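Local coordinates for protein phenol hydroxylase component phL (Pseudomonas stutzeri, PDB 3U52) that probably serves as the beta subunit of a multicomponent phenol hydroxylase, pairing with the diiron-bearing subunit in which phenol is thought to be hydroxylated, at residues 97-102 / 171-176; 125-130 / 180-185; 53-56 / 60-63; 86-91 / 157-162. One frame throughout, in Å; residues are numbered along the deposited sequence.

Contact 1: residues 97-102 / 171-176; sequences TSFGFC and ALMIDG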
loop_
_atom_site.group_PDB
_atom_site.type_symbol
_atom_site.label_atom_id
_atom_site.label_comp_id
_atom_site.label_asym_id
_atom_site.label_seq_id
_atom_site.Cartn_x
_atom_site.Cartn_y
_atom_site.Cartn_z
ATOM N N THR D 97 23.621 -8.681 4.099
ATOM C CA THR D 97 24.384 -9.029 2.902
ATOM C C THR D 97 25.897 -9.037 3.180
ATOM O O THR D 97 26.591 -9.906 2.691
ATOM C CB THR D 97 23.976 -8.047 1.781
ATOM O OG1 THR D 97 22.763 -8.572 1.218
ATOM C CG2 THR D 97 25.000 -7.966 0.728
ATOM N N SER D 98 26.378 -8.100 4.003
ATOM C CA SER D 98 27.810 -8.094 4.406
ATOM C C SER D 98 28.175 -9.291 5.268
ATOM O O SER D 98 29.228 -9.859 5.097
ATOM C CB SER D 98 28.174 -6.800 5.091
ATOM O OG SER D 98 27.962 -5.760 4.173
ATOM N N PHE D 99 27.289 -9.664 6.200
ATOM C CA PHE D 99 27.439 -10.916 6.976
ATOM C C PHE D 99 27.469 -12.179 6.117
ATOM O O PHE D 99 28.300 -13.056 6.335
ATOM C CB PHE D 99 26.375 -11.013 8.126
ATOM C CG PHE D 99 26.810 -10.338 9.380
ATOM C CD1 PHE D 99 26.697 -8.964 9.520
ATOM C CD2 PHE D 99 27.428 -11.078 10.391
ATOM C CE1 PHE D 99 27.155 -8.315 10.664
ATOM C CE2 PHE D 99 27.909 -10.442 11.537
ATOM C CZ PHE D 99 27.776 -9.067 11.681
ATOM N N GLY D 100 26.561 -12.286 5.156
ATOM C CA GLY D 100 26.540 -13.446 4.250
ATOM C C GLY D 100 27.818 -13.558 3.419
ATOM O O GLY D 100 28.330 -14.638 3.243
ATOM N N PHE D 101 28.306 -12.432 2.922
ATOM C CA PHE D 101 29.556 -12.323 2.158
ATOM C C PHE D 101 30.790 -12.765 2.983
ATOM O O PHE D 101 31.622 -13.497 2.494
ATOM C CB PHE D 101 29.667 -10.869 1.733
ATOM C CG PHE D 101 30.835 -10.544 0.865
ATOM C CD1 PHE D 101 30.742 -10.660 -0.533
ATOM C CD2 PHE D 101 31.997 -10.026 1.417
ATOM C CE1 PHE D 101 31.814 -10.289 -1.345
ATOM C CE2 PHE D 101 33.073 -9.669 0.616
ATOM C CZ PHE D 101 32.980 -9.784 -0.759
ATOM N N CYS D 102 30.899 -12.327 4.240
ATOM C CA CYS D 102 32.035 -12.709 5.085
ATOM C C CYS D 102 31.956 -14.196 5.446
ATOM O O CYS D 102 32.965 -14.888 5.451
ATOM C CB CYS D 102 32.110 -11.835 6.336
ATOM S SG CYS D 102 32.463 -10.082 5.980
ATOM N N ALA D 171 31.182 -13.431 16.451
ATOM C CA ALA D 171 31.761 -14.541 17.197
ATOM C C ALA D 171 31.267 -15.855 16.657
ATOM O O ALA D 171 32.056 -16.802 16.531
ATOM C CB ALA D 171 31.455 -14.415 18.653
ATOM N N LEU D 172 29.970 -15.924 16.318
ATOM C CA LEU D 172 29.392 -17.119 15.736
ATOM C C LEU D 172 30.004 -17.444 14.384
ATOM O O LEU D 172 30.111 -18.617 14.009
ATOM C CB LEU D 172 27.866 -16.997 15.613
ATOM C CG LEU D 172 27.172 -17.133 16.965
ATOM C CD1 LEU D 172 25.654 -16.928 16.857
ATOM C CD2 LEU D 172 27.485 -18.505 17.644
ATOM N N MET D 173 30.390 -16.409 13.652
ATOM C CA MET D 173 31.063 -16.610 12.399
ATOM C C MET D 173 32.403 -17.258 12.681
ATOM O O MET D 173 32.757 -18.211 12.028
ATOM C CB MET D 173 31.269 -15.278 11.668
ATOM C CG MET D 173 31.422 -15.493 10.202
ATOM S SD MET D 173 31.589 -13.984 9.273
ATOM C CE MET D 173 30.063 -13.139 9.695
ATOM N N ILE D 174 33.142 -16.739 13.669
ATOM C CA ILE D 174 34.463 -17.264 14.029
ATOM C C ILE D 174 34.443 -18.703 14.514
ATOM O O ILE D 174 35.381 -19.453 14.200
ATOM C CB ILE D 174 35.151 -16.375 15.089
ATOM C CG1 ILE D 174 35.555 -15.048 14.461
ATOM C CG2 ILE D 174 36.344 -17.112 15.729
ATOM C CD1 ILE D 174 35.974 -13.971 15.445
ATOM N N ASP D 175 33.398 -19.114 15.253
ATOM C CA ASP D 175 33.295 -20.508 15.712
ATOM C C ASP D 175 32.461 -21.448 14.842
ATOM O O ASP D 175 32.241 -22.611 15.217
ATOM C CB ASP D 175 32.834 -20.611 17.177
ATOM C CG ASP D 175 31.365 -20.183 17.394
ATOM O OD1 ASP D 175 30.486 -20.427 16.527
ATOM O OD2 ASP D 175 31.081 -19.620 18.473
ATOM N N GLY D 176 31.964 -20.941 13.718
ATOM C CA GLY D 176 31.191 -21.759 12.825
ATOM C C GLY D 176 29.832 -22.137 13.368
ATOM O O GLY D 176 29.358 -23.248 13.132
#
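Cys-102 and Met-173 mark the closest approach of the two backbones, their CA atoms 8.3 Å apart, a separation that a long side chain has to bridge. Residues 97-102 lie well within helix 81-105, toward its C-terminal end, whereas 171-176 run to the C-terminal end of helix 147-175, where Gly-176, with a positive phi of 70°, closes the last turn in a Schellman motif. No hydrogen bond links the segments, and the contact is carried by one methionine. Met-173 reaches straight out from its helix, CG anti to the backbone N (chi1 -156°), and this extended chain brings SD to within 3.7 Å of Cys-102 CB. A bend at the thioether (chi3 -59°) then swings the methyl CE to Phe-99, about one turn before Cys-102 on helix 81-105. There Met-173 CE is 3.4 Å from Phe-99 CD2 and 3.8 Å from Phe-99 O. Three buried residues thus join two helices of an all-helical, ferritin-like fold. Around them, Arg-169 and Tyr-166 of helix 147-175 also engage the Phe-99 ring, the former as a cation-pi partner, and helix 246-249 packs against Phe-99 and Cys-102 through Leu-249.

Contact 2: residues 125-130 / 180-185; sequences PLRHVE and AALDES
Arg-127 and Leu-182 supply the larger share of this contact, a methyl against the flat of a guanidinium, and they illustrate how a charged group can be gripped by its faces. The methyl CD1 of Leu-182 sits 3.5 Å above the plane of the Arg-127 guanidinium, over its centre, with Arg-127 CZ to Leu-182 CD1 at 3.6 Å. On the opposite face lies His-128, whose CE1 is 3.5 Å from the same guanidinium plane but displaced toward the rim. Arg-127 leaves its helix with CG between the backbone N and the carbonyl carbon (chi1 55°) and then stays extended to NE, which carries the guanidinium into this slot. A second, smaller contact is close packing where the two backbones come nearest, CA of Pro-125 being 5.9 Å from CA of Ser-185. Ser-185 OG rests against the proline ring, 3.2 Å from Pro-125 CG and 3.3 Å from Pro-125 CD. The clear polar partners lie outside the segments: Ser-185 OG bonds to Leu-120 O, and Arg-127 NH2 makes a salt bridge to an acidic side chain of another protein's chain. The start of helix 126-143 is thereby fitted to the first turns of helix 180-191, with Ala-171 and Leu-172 of helix 147-175 packed against Leu-182.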
loop_
_atom_site.group_PDB
_atom_site.type_symbol
_atom_site.label_atom_id
_atom_site.label_comp_id
_atom_site.label_asym_id
_atom_site.label_seq_id
_atom_site.Cartn_x
_atom_site.Cartn_y
_atom_site.Cartn_z
ATOM N N PRO D 125 33.206 -8.602 23.447
ATOM C CA PRO D 125 32.550 -8.371 24.751
ATOM C C PRO D 125 31.752 -7.058 24.877
ATOM O O PRO D 125 30.937 -6.918 25.788
ATOM C CB PRO D 125 33.700 -8.475 25.777
ATOM C CG PRO D 125 34.812 -9.260 25.043
ATOM C CD PRO D 125 34.659 -8.754 23.588
ATOM N N LEU D 126 31.941 -6.131 23.945
ATOM C CA LEU D 126 31.066 -4.994 23.810
ATOM C C LEU D 126 29.572 -5.347 23.681
ATOM O O LEU D 126 28.750 -4.493 23.961
ATOM C CB LEU D 126 31.481 -4.113 22.617
ATOM C CG LEU D 126 32.881 -3.469 22.646
ATOM C CD1 LEU D 126 33.058 -2.569 21.410
ATOM C CD2 LEU D 126 33.010 -2.645 23.894
ATOM N N ARG D 127 29.209 -6.572 23.265
ATOM C CA ARG D 127 27.789 -6.948 23.334
ATOM C C ARG D 127 27.197 -6.824 24.721
ATOM O O ARG D 127 25.986 -6.643 24.866
ATOM C CB ARG D 127 27.536 -8.371 22.841
ATOM C CG ARG D 127 28.335 -9.470 23.511
ATOM C CD ARG D 127 28.007 -10.818 22.897
ATOM N NE ARG D 127 28.698 -11.847 23.652
ATOM C CZ ARG D 127 28.137 -12.939 24.168
ATOM N NH1 ARG D 127 26.858 -13.225 23.946
ATOM N NH2 ARG D 127 28.897 -13.787 24.853
ATOM N N HIS D 128 28.039 -6.983 25.755
ATOM C CA HIS D 128 27.549 -6.897 27.143
ATOM C C HIS D 128 27.265 -5.444 27.542
ATOM O O HIS D 128 26.342 -5.107 28.311
ATOM C CB HIS D 128 28.571 -7.562 28.075
ATOM C CG HIS D 128 28.895 -8.981 27.713
ATOM N ND1 HIS D 128 27.964 -10.001 27.747
ATOM C CD2 HIS D 128 30.055 -9.549 27.309
ATOM C CE1 HIS D 128 28.549 -11.136 27.409
ATOM N NE2 HIS D 128 29.818 -10.882 27.141
ATOM N N VAL D 129 28.020 -4.551 26.948
ATOM C CA VAL D 129 27.835 -3.121 27.137
ATOM C C VAL D 129 26.537 -2.712 26.431
ATOM O O VAL D 129 25.723 -1.957 26.984
ATOM C CB VAL D 129 29.064 -2.355 26.583
ATOM C CG1 VAL D 129 28.879 -0.816 26.648
ATOM C CG2 VAL D 129 30.327 -2.797 27.356
ATOM N N GLU D 130 26.337 -3.235 25.206
ATOM C CA GLU D 130 25.077 -3.005 24.451
ATOM C C GLU D 130 23.873 -3.468 25.273
ATOM O O GLU D 130 22.806 -2.804 25.310
ATOM C CB GLU D 130 25.151 -3.754 23.099
ATOM C CG GLU D 130 26.168 -3.127 22.132
ATOM C CD GLU D 130 25.984 -1.609 21.932
ATOM O OE1 GLU D 130 24.833 -1.192 21.676
ATOM O OE2 GLU D 130 26.960 -0.798 22.049
ATOM N N ALA D 180 30.931 -21.610 20.850
ATOM C CA ALA D 180 32.194 -21.729 21.578
ATOM C C ALA D 180 32.915 -20.391 21.726
ATOM O O ALA D 180 33.430 -20.118 22.784
ATOM C CB ALA D 180 33.125 -22.756 20.886
ATOM N N ALA D 181 32.920 -19.563 20.676
ATOM C CA ALA D 181 33.600 -18.270 20.679
ATOM C C ALA D 181 32.856 -17.303 21.571
ATOM O O ALA D 181 33.450 -16.382 22.084
ATOM C CB ALA D 181 33.738 -17.680 19.257
ATOM N N LEU D 182 31.553 -17.511 21.758
ATOM C CA LEU D 182 30.777 -16.643 22.634
ATOM C C LEU D 182 31.063 -16.968 24.102
ATOM O O LEU D 182 31.154 -16.072 24.953
ATOM C CB LEU D 182 29.306 -16.811 22.352
ATOM C CG LEU D 182 28.523 -15.733 21.606
ATOM C CD1 LEU D 182 29.255 -14.486 21.165
ATOM C CD2 LEU D 182 27.671 -16.321 20.537
ATOM N N ASP D 183 31.208 -18.256 24.385
ATOM C CA ASP D 183 31.672 -18.726 25.714
ATOM C C ASP D 183 33.022 -18.101 26.082
ATOM O O ASP D 183 33.209 -17.586 27.180
ATOM C CB ASP D 183 31.773 -20.260 25.732
ATOM C CG ASP D 183 30.420 -20.955 25.606
ATOM O OD1 ASP D 183 29.347 -20.290 25.654
ATOM O OD2 ASP D 183 30.396 -22.212 25.498
ATOM N N GLU D 184 33.961 -18.138 25.145
ATOM C CA GLU D 184 35.305 -17.646 25.369
ATOM C C GLU D 184 35.310 -16.152 25.665
ATOM O O GLU D 184 35.979 -15.702 26.597
ATOM C CB GLU D 184 36.172 -17.969 24.152
ATOM C CG GLU D 184 37.538 -17.313 24.168
ATOM C CD GLU D 184 38.447 -17.774 23.026
ATOM O OE1 GLU D 184 38.107 -18.770 22.342
ATOM O OE2 GLU D 184 39.496 -17.122 22.814
ATOM N N SER D 185 34.574 -15.392 24.847
ATOM C CA SER D 185 34.503 -13.940 24.941
ATOM C C SER D 185 33.812 -13.522 26.208
ATOM O O SER D 185 34.228 -12.580 26.825
ATOM C CB SER D 185 33.761 -13.362 23.737
ATOM O OG SER D 185 33.984 -11.979 23.662
#

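Contact 3: residues 53-56 / 60-63; sequences SEHT and PTRT
His-55 and Thr-61 are joined by the single side-chain to side-chain hydrogen bond of this contact, ND1 donating to OG1 over 3.3 Å, a long but fairly straight bond (158° at the hydrogen) with the oxygen in the plane of the imidazole. Thr-56 O is the main acceptor, gripped by both terminal nitrogens of Arg-62, NH2 at 2.9 Å and NH1 at 3.0 Å. Sharing one oxygen bends both bonds. NH2 approaches nearly along the C=O axis, whereas NH1 stands above the carbonyl plane. Arg-62 starts with CG anti to the carbonyl carbon (chi1 -75°) and runs extended to NE, carrying the guanidinium past the His-55 ring to this oxygen. Two aspartates complete the network: Asp-59 binds the Thr-61 hydroxyl through OD1, its stronger bond, and Thr-56 N through OD2, while Asp-52 receives Glu-54 N on OD1, closing an Asx turn, and forms a salt bridge with Arg-62 NH1 through OD2. Packing steadies these bonds. Arg-62 CG lies over one imidazole face, 4.0 Å from the centroid of the His-55 ring, a CH-pi contact, and Glu-54 CB covers the opposite face. His-55 CB in turn lies over the guanidinium, whose plane is turned 51° from the ring. This surface fold lies within the long loop between helices 31-36 and 81-105, and Arg-62 and Thr-63 pack it onto Trp-211 of helix 211-240.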
loop_
_atom_site.group_PDB
_atom_site.type_symbol
_atom_site.label_atom_id
_atom_site.label_comp_id
_atom_site.label_asym_id
_atom_site.label_seq_id
_atom_site.Cartn_x
_atom_site.Cartn_y
_atom_site.Cartn_z
ATOM N N SER D 53 7.634 4.603 46.486
ATOM C CA SER D 53 6.976 5.404 47.561
ATOM C C SER D 53 6.790 6.913 47.290
ATOM O O SER D 53 6.006 7.576 47.973
ATOM C CB SER D 53 7.676 5.204 48.922
ATOM O OG SER D 53 9.075 5.308 48.806
ATOM N N GLU D 54 7.466 7.414 46.261
ATOM C CA GLU D 54 7.775 8.819 46.106
ATOM C C GLU D 54 7.086 9.456 44.899
ATOM O O GLU D 54 6.910 10.661 44.873
ATOM C CB GLU D 54 9.282 9.015 45.928
ATOM C CG GLU D 54 10.160 8.431 47.027
ATOM C CD GLU D 54 10.038 9.178 48.353
ATOM O OE1 GLU D 54 10.592 10.311 48.452
ATOM O OE2 GLU D 54 9.407 8.631 49.306
ATOM N N HIS D 55 6.737 8.670 43.882
ATOM C CA HIS D 55 6.221 9.282 42.663
ATOM C C HIS D 55 4.959 8.582 42.217
ATOM O O HIS D 55 4.729 7.401 42.557
ATOM C CB HIS D 55 7.248 9.228 41.519
ATOM C CG HIS D 55 8.645 9.595 41.899
ATOM N ND1 HIS D 55 9.119 10.883 41.833
ATOM C CD2 HIS D 55 9.700 8.831 42.269
ATOM C CE1 HIS D 55 10.390 10.902 42.186
ATOM N NE2 HIS D 55 10.760 9.672 42.464
ATOM N N THR D 56 4.110 9.312 41.503
ATOM C CA THR D 56 2.912 8.739 40.922
ATOM C C THR D 56 3.294 7.964 39.634
ATOM O O THR D 56 4.433 7.906 39.258
ATOM C CB THR D 56 1.843 9.799 40.579
ATOM O OG1 THR D 56 2.346 10.669 39.540
ATOM C CG2 THR D 56 1.486 10.632 41.827
ATOM N N PRO D 60 6.761 13.533 36.275
ATOM C CA PRO D 60 8.009 14.200 35.759
ATOM C C PRO D 60 9.111 14.430 36.801
ATOM O O PRO D 60 10.258 14.717 36.436
ATOM C CB PRO D 60 7.495 15.528 35.180
ATOM C CG PRO D 60 6.213 15.797 35.921
ATOM C CD PRO D 60 5.581 14.421 36.184
ATOM N N THR D 61 8.762 14.273 38.072
ATOM C CA THR D 61 9.714 14.374 39.161
ATOM C C THR D 61 10.596 13.151 39.351
ATOM O O THR D 61 11.433 13.164 40.249
ATOM C CB THR D 61 9.043 14.869 40.526
ATOM O OG1 THR D 61 8.131 13.882 41.054
ATOM C CG2 THR D 61 8.254 16.169 40.291
ATOM N N ARG D 62 10.465 12.121 38.502
ATOM C CA ARG D 62 11.424 10.976 38.502
ATOM C C ARG D 62 12.814 11.420 38.113
ATOM O O ARG D 62 13.786 10.697 38.348
ATOM C CB ARG D 62 11.003 9.791 37.614
ATOM C CG ARG D 62 9.897 8.982 38.218
ATOM C CD ARG D 62 9.636 7.568 37.576
ATOM N NE ARG D 62 8.819 6.871 38.553
ATOM C CZ ARG D 62 7.503 6.920 38.594
ATOM N NH1 ARG D 62 6.878 6.269 39.571
ATOM N NH2 ARG D 62 6.809 7.565 37.632
ATOM N N THR D 63 12.902 12.610 37.516
ATOM C CA THR D 63 14.181 13.277 37.305
ATOM C C THR D 63 14.236 14.611 38.055
ATOM O O THR D 63 13.222 15.255 38.247
ATOM C CB THR D 63 14.487 13.480 35.801
ATOM O OG1 THR D 63 15.801 14.018 35.654
ATOM C CG2 THR D 63 13.512 14.375 35.148
#

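Contact 4: residues 86-91 / 157-162; sequences GNRAKM and GMDRLG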
loop_
_atom_site.group_PDB
_atom_site.type_symbol
_atom_site.label_atom_id
_atom_site.label_comp_id
_atom_site.label_asym_id
_atom_site.label_seq_id
_atom_site.Cartn_x
_atom_site.Cartn_y
_atom_site.Cartn_z
ATOM N N GLY D 86 11.186 1.650 8.952
ATOM C CA GLY D 86 11.498 1.805 7.531
ATOM C C GLY D 86 12.975 2.098 7.375
ATOM O O GLY D 86 13.653 1.485 6.553
ATOM N N ASN D 87 13.492 3.021 8.178
ATOM C CA ASN D 87 14.919 3.344 8.129
ATOM C C ASN D 87 15.768 2.149 8.552
ATOM O O ASN D 87 16.723 1.773 7.854
ATOM C CB ASN D 87 15.186 4.558 9.005
ATOM C CG ASN D 87 16.568 5.063 8.858
ATOM O OD1 ASN D 87 17.530 4.504 9.438
ATOM N ND2 ASN D 87 16.712 6.124 8.050
ATOM N N ARG D 88 15.418 1.493 9.650
ATOM C CA ARG D 88 16.190 0.333 10.063
ATOM C C ARG D 88 16.196 -0.849 9.062
ATOM O O ARG D 88 17.191 -1.575 8.945
ATOM C CB ARG D 88 15.705 -0.146 11.430
ATOM C CG ARG D 88 15.982 0.931 12.528
ATOM C CD ARG D 88 17.485 0.992 12.835
ATOM N NE ARG D 88 17.767 2.066 13.824
ATOM C CZ ARG D 88 17.997 3.341 13.549
ATOM N NH1 ARG D 88 18.006 3.773 12.300
ATOM N NH2 ARG D 88 18.205 4.205 14.552
ATOM N N ALA D 89 15.053 -1.102 8.429
ATOM C CA ALA D 89 14.941 -2.180 7.432
ATOM C C ALA D 89 15.926 -1.980 6.307
ATOM O O ALA D 89 16.495 -2.953 5.837
ATOM C CB ALA D 89 13.525 -2.246 6.862
ATOM N N LYS D 90 16.050 -0.755 5.830
ATOM C CA LYS D 90 17.034 -0.379 4.797
ATOM C C LYS D 90 18.464 -0.654 5.266
ATOM O O LYS D 90 19.272 -1.236 4.525
ATOM C CB LYS D 90 16.883 1.102 4.503
ATOM C CG LYS D 90 17.751 1.658 3.373
ATOM C CD LYS D 90 17.540 3.188 3.258
ATOM C CE LYS D 90 18.257 3.802 2.025
ATOM N NZ LYS D 90 17.525 5.006 1.448
ATOM N N MET D 91 18.786 -0.225 6.493
ATOM C CA MET D 91 20.097 -0.478 7.087
ATOM C C MET D 91 20.426 -1.940 7.236
ATOM O O MET D 91 21.560 -2.342 6.933
ATOM C CB MET D 91 20.210 0.175 8.461
ATOM C CG MET D 91 20.337 1.661 8.422
ATOM S SD MET D 91 20.260 2.454 10.028
ATOM C CE MET D 91 21.782 1.880 10.762
ATOM N N GLY D 157 17.097 1.787 22.540
ATOM C CA GLY D 157 17.302 0.526 23.287
ATOM C C GLY D 157 17.157 -0.701 22.400
ATOM O O GLY D 157 17.903 -1.679 22.540
ATOM N N MET D 158 16.197 -0.666 21.480
ATOM C CA MET D 158 16.060 -1.748 20.517
ATOM C C MET D 158 17.242 -1.796 19.521
ATOM O O MET D 158 17.722 -2.873 19.212
ATOM C CB MET D 158 14.680 -1.705 19.823
ATOM C CG MET D 158 13.462 -1.967 20.790
ATOM S SD MET D 158 13.782 -3.170 22.148
ATOM C CE MET D 158 14.008 -2.089 23.625
ATOM N N ASP D 159 17.743 -0.644 19.091
ATOM C CA ASP D 159 18.980 -0.562 18.279
ATOM C C ASP D 159 20.161 -1.199 19.024
ATOM O O ASP D 159 20.952 -1.895 18.427
ATOM C CB ASP D 159 19.342 0.894 18.056
ATOM C CG ASP D 159 18.349 1.634 17.155
ATOM O OD1 ASP D 159 17.586 0.969 16.425
ATOM O OD2 ASP D 159 18.330 2.890 17.195
ATOM N N ARG D 160 20.265 -0.955 20.338
ATOM C CA ARG D 160 21.401 -1.500 21.131
ATOM C C ARG D 160 21.349 -3.011 21.173
ATOM O O ARG D 160 22.389 -3.654 21.091
ATOM C CB ARG D 160 21.486 -0.929 22.581
ATOM C CG ARG D 160 21.384 0.562 22.731
ATOM C CD ARG D 160 22.344 1.337 21.797
ATOM N NE ARG D 160 23.743 1.256 22.208
ATOM C CZ ARG D 160 24.362 2.129 23.003
ATOM N NH1 ARG D 160 23.724 3.205 23.470
ATOM N NH2 ARG D 160 25.636 1.921 23.320
ATOM N N LEU D 161 20.160 -3.576 21.305
ATOM C CA LEU D 161 19.987 -5.018 21.242
ATOM C C LEU D 161 20.376 -5.560 19.852
ATOM O O LEU D 161 21.075 -6.547 19.776
ATOM C CB LEU D 161 18.547 -5.385 21.529
ATOM C CG LEU D 161 18.218 -6.856 21.350
ATOM C CD1 LEU D 161 19.024 -7.670 22.422
ATOM C CD2 LEU D 161 16.694 -7.117 21.405
ATOM N N GLY D 162 19.912 -4.907 18.784
ATOM C CA GLY D 162 20.346 -5.206 17.400
ATOM C C GLY D 162 21.857 -5.139 17.230
ATOM O O GLY D 162 22.449 -6.040 16.677
#
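Arg-88 and Asp-159 form a buried, two-pronged salt bridge between the long helices 81-105 and 147-175, at a place where aromatic side chains of another protein's chain pack on both residues. Their CA atoms are 8.7 Å apart, the closest pair between the segments, and these two residues alone make the contact. The grip is side-on: NE of Arg-88 donates to OD1 of Asp-159 at 2.8 Å, and NH2 of Arg-88 to OD2 of Asp-159 at 3.0 Å. Both bonds are nearly straight, about 166° at the hydrogen. The acceptors lie in the guanidinium plane, yet the carboxylate is turned 46° away from that plane, and each of its oxygens is met from above. A bend in the arginine chain (chi2 -72°) presents the NE edge rather than the far end. Further partners lock both groups: Arg-88 NH2 also forms a salt bridge with Glu-259, while Asp-159 OD1 bonds to Tyr-84 OH and OD2 to Trp-256 NE1. This multiplicity of bonds should offset the cost of burying the charges and probably keeps the carboxylate ionised. Glu-259 and Trp-256 belong to helix 251-274, so the result is an inter-helix salt-bridge network joining three helices of a ferritin-like helical fold, beside the interface with the other chain.

Overall arrangement
Contact 3 comes first along the chain and closes before the others open; contacts 1, 2 and 4 then interleave, as expected where successive helices pack back on one another. Contacts 1 and 4, with centres 19 Å apart, pin the same two helices, 81-105 and 147-175, at two levels. Contact 2 lies 15 Å from contact 1 between centres and touches it through a probable hydrogen bond from Ala-181 N to Asp-175 OD2; it also touches contact 4 through the Glu-130 to Arg-160 salt bridge. Helix 147-175 therefore links all three. Contact 3, centred about 46 Å from contact 1 and across the chain's centre, lies within a peripheral loop, which it probably helps to hold in shape.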